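Local coordinates for putative flagellar motor switch protein FliN (PDB 1O6A) that probably forms part of the C-ring of the bacterial flagellar motor, the switch complex that sets the direction of flagellar rotation, at residues Asp11-Glu14 and Leu15-Ile19. Numbering follows the deposited sequence.
Sequences DKLE and LLLDI
Above one face of the Glu-14 carboxylate sits CD1 of Leu-17, displaced toward the oxygens and 3.9 Å from OE1, so methyl meets flat acid in van der Waals contact without any polar bond. The bend in the Glu-14 chain (chi2 59°) turns the carboxylate over beside this leucine, while an exposed site suits the charge. At the second flat group, the Leu-13 carbonyl, Leu-16 N donates a hydrogen bond to Leu-13 O, 2.8 Å away, from above the carbonyl plane, 56° out of it. The chi1 of Leu-17 (-69°) sets its CG beside the backbone N and 3.5 Å from Leu-13 O; branching at CG then sends CD1 to the Glu-14 carboxylate and CD2 to Leu-13, where it reaches CG at 4.1 Å, the two side chains crossing at about a right angle.

This is the short N-terminal helix 11-16, whose bonds to residues three back include a weak one from Leu-15 N to Lys-12 O, 3.2 Å. A type I turn, Leu-16 to Ile-19, then leads into strand 20-33. Leucine suits both Leu-13 and Leu-16, which pack on Leu-34 of the second subunit. An alanine in place of Leu-17 would probably strip Leu-13 of its apolar neighbour along the helix and leave the Glu-14 carboxylate freer to turn. The backbones of Leu-17 and Ile-19 also hydrogen-bond to the second subunit.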
ATOM      1  N   ASP A  11      -8.331 -30.903   3.512  1.00 44.80           N
ATOM      2  CA  ASP A  11      -9.702 -30.982   3.002  1.00 43.94           C
ATOM      3  C   ASP A  11     -10.345 -29.650   3.334  1.00 41.10           C
ATOM      4  O   ASP A  11     -11.100 -29.098   2.531  1.00 42.77           O
ATOM      5  CB  ASP A  11     -10.505 -32.118   3.648  1.00 45.03           C
ATOM      6  CG  ASP A  11     -10.333 -33.453   2.928  1.00 48.66           C
ATOM      7  OD1 ASP A  11      -9.908 -33.461   1.745  1.00 48.39           O
ATOM      8  OD2 ASP A  11     -10.606 -34.551   3.478  1.00 52.92           O
ATOM      9  N   LYS A  12     -10.019 -29.134   4.520  1.00 36.33           N
ATOM     10  CA  LYS A  12     -10.401 -27.784   4.908  1.00 32.74           C
ATOM     11  C   LYS A  12      -9.884 -26.766   3.874  1.00 26.83           C
ATOM     12  O   LYS A  12     -10.634 -25.923   3.412  1.00 21.78           O
ATOM     13  CB  LYS A  12      -9.866 -27.459   6.309  1.00 35.51           C
ATOM     14  CG  LYS A  12     -10.603 -26.315   7.022  1.00 42.05           C
ATOM     15  CD  LYS A  12     -10.365 -26.333   8.556  1.00 48.01           C
ATOM     16  CE  LYS A  12     -11.153 -25.226   9.285  1.00 49.82           C
ATOM     17  NZ  LYS A  12     -11.202 -23.922   8.519  1.00 47.19           N
ATOM     18  N   LEU A  13      -8.610 -26.861   3.505  1.00 22.11           N
ATOM     19  CA  LEU A  13      -8.036 -25.924   2.537  1.00 21.25           C
ATOM     20  C   LEU A  13      -8.827 -25.905   1.211  1.00 19.19           C
ATOM     21  O   LEU A  13      -9.020 -24.851   0.623  1.00 18.37           O
ATOM     22  CB  LEU A  13      -6.558 -26.254   2.265  1.00 22.58           C
ATOM     23  CG  LEU A  13      -5.829 -25.360   1.245  1.00 23.09           C
ATOM     24  CD1 LEU A  13      -5.830 -23.928   1.685  1.00 26.93           C
ATOM     25  CD2 LEU A  13      -4.370 -25.835   1.016  1.00 25.78           C
ATOM     26  N   GLU A  14      -9.257 -27.073   0.741  1.00 18.04           N
ATOM     27  CA  GLU A  14      -9.953 -27.199  -0.545  1.00 19.36           C
ATOM     28  C   GLU A  14     -11.187 -26.268  -0.643  1.00 18.80           C
ATOM     29  O   GLU A  14     -11.484 -25.678  -1.708  1.00 16.49           O
ATOM     30  CB  GLU A  14     -10.340 -28.669  -0.758  1.00 21.64           C
ATOM     31  CG  GLU A  14     -11.053 -29.014  -2.057  1.00 21.47           C
ATOM     32  CD  GLU A  14     -10.259 -28.682  -3.314  1.00 29.00           C
ATOM     33  OE1 GLU A  14      -9.034 -28.972  -3.405  1.00 25.22           O
ATOM     34  OE2 GLU A  14     -10.879 -28.111  -4.226  1.00 20.82           O
ATOM     35  N   LEU A  15     -11.881 -26.121   0.482  1.00 16.03           N
ATOM     36  CA  LEU A  15     -13.042 -25.246   0.588  1.00 15.32           C
ATOM     37  C   LEU A  15     -12.713 -23.762   0.559  1.00 16.50           C
ATOM     38  O   LEU A  15     -13.589 -22.947   0.335  1.00 14.13           O
ATOM     39  CB  LEU A  15     -13.782 -25.533   1.887  1.00 16.89           C
ATOM     40  CG  LEU A  15     -14.269 -26.966   2.067  1.00 16.76           C
ATOM     41  CD1 LEU A  15     -15.035 -27.055   3.385  1.00 11.55           C
ATOM     42  CD2 LEU A  15     -15.128 -27.458   0.882  1.00 14.48           C
ATOM     43  N   LEU A  16     -11.454 -23.410   0.796  1.00 16.72           N
ATOM     44  CA  LEU A  16     -11.042 -22.015   0.915  1.00 18.35           C
ATOM     45  C   LEU A  16     -10.394 -21.449  -0.345  1.00 14.96           C
ATOM     46  O   LEU A  16     -10.105 -20.258  -0.412  1.00 16.66           O
ATOM     47  CB  LEU A  16     -10.023 -21.887   2.056  1.00 17.53           C
ATOM     48  CG  LEU A  16     -10.491 -22.407   3.413  1.00 22.94           C
ATOM     49  CD1 LEU A  16      -9.345 -22.341   4.437  1.00 26.69           C
ATOM     50  CD2 LEU A  16     -11.657 -21.593   3.858  1.00 18.68           C
ATOM     51  N   LEU A  17     -10.155 -22.289  -1.334  1.00 13.81           N
ATOM     52  CA  LEU A  17      -9.279 -21.892  -2.433  1.00 15.98           C
ATOM     53  C   LEU A  17      -9.819 -20.760  -3.269  1.00 17.22           C
ATOM     54  O   LEU A  17      -9.040 -20.056  -3.921  1.00 14.21           O
ATOM     55  CB  LEU A  17      -8.955 -23.074  -3.342  1.00 18.20           C
ATOM     56  CG  LEU A  17      -8.068 -24.154  -2.724  1.00 21.74           C
ATOM     57  CD1 LEU A  17      -7.911 -25.273  -3.737  1.00 27.32           C
ATOM     58  CD2 LEU A  17      -6.732 -23.600  -2.321  1.00 18.59           C
ATOM     59  N   ASP A  18     -11.138 -20.603  -3.286  1.00 16.25           N
ATOM     60  CA  ASP A  18     -11.779 -19.583  -4.123  1.00 19.01           C
ATOM     61  C   ASP A  18     -12.124 -18.297  -3.375  1.00 19.87           C
ATOM     62  O   ASP A  18     -12.682 -17.396  -3.955  1.00 20.70           O
ATOM     63  CB  ASP A  18     -13.047 -20.164  -4.795  1.00 21.43           C
ATOM     64  CG  ASP A  18     -12.939 -20.214  -6.321  1.00 28.84           C
ATOM     65  OD1 ASP A  18     -11.990 -19.598  -6.896  1.00 24.21           O
ATOM     66  OD2 ASP A  18     -13.748 -20.871  -7.013  1.00 39.18           O
ATOM     67  N   ILE A  19     -11.761 -18.193  -2.101  1.00 18.52           N
ATOM     68  CA  ILE A  19     -12.053 -16.997  -1.331  1.00 17.93           C
ATOM     69  C   ILE A  19     -11.240 -15.839  -1.843  1.00 16.18           C
ATOM     70  O   ILE A  19     -10.016 -15.913  -1.889  1.00 15.08           O
ATOM     71  CB  ILE A  19     -11.777 -17.230   0.169  1.00 20.37           C
ATOM     72  CG1 ILE A  19     -12.759 -18.263   0.682  1.00 21.41           C
ATOM     73  CG2 ILE A  19     -11.894 -15.908   0.971  1.00 20.43           C
ATOM     74  CD1 ILE A  19     -12.397 -18.833   2.052  1.00 34.81           C
TER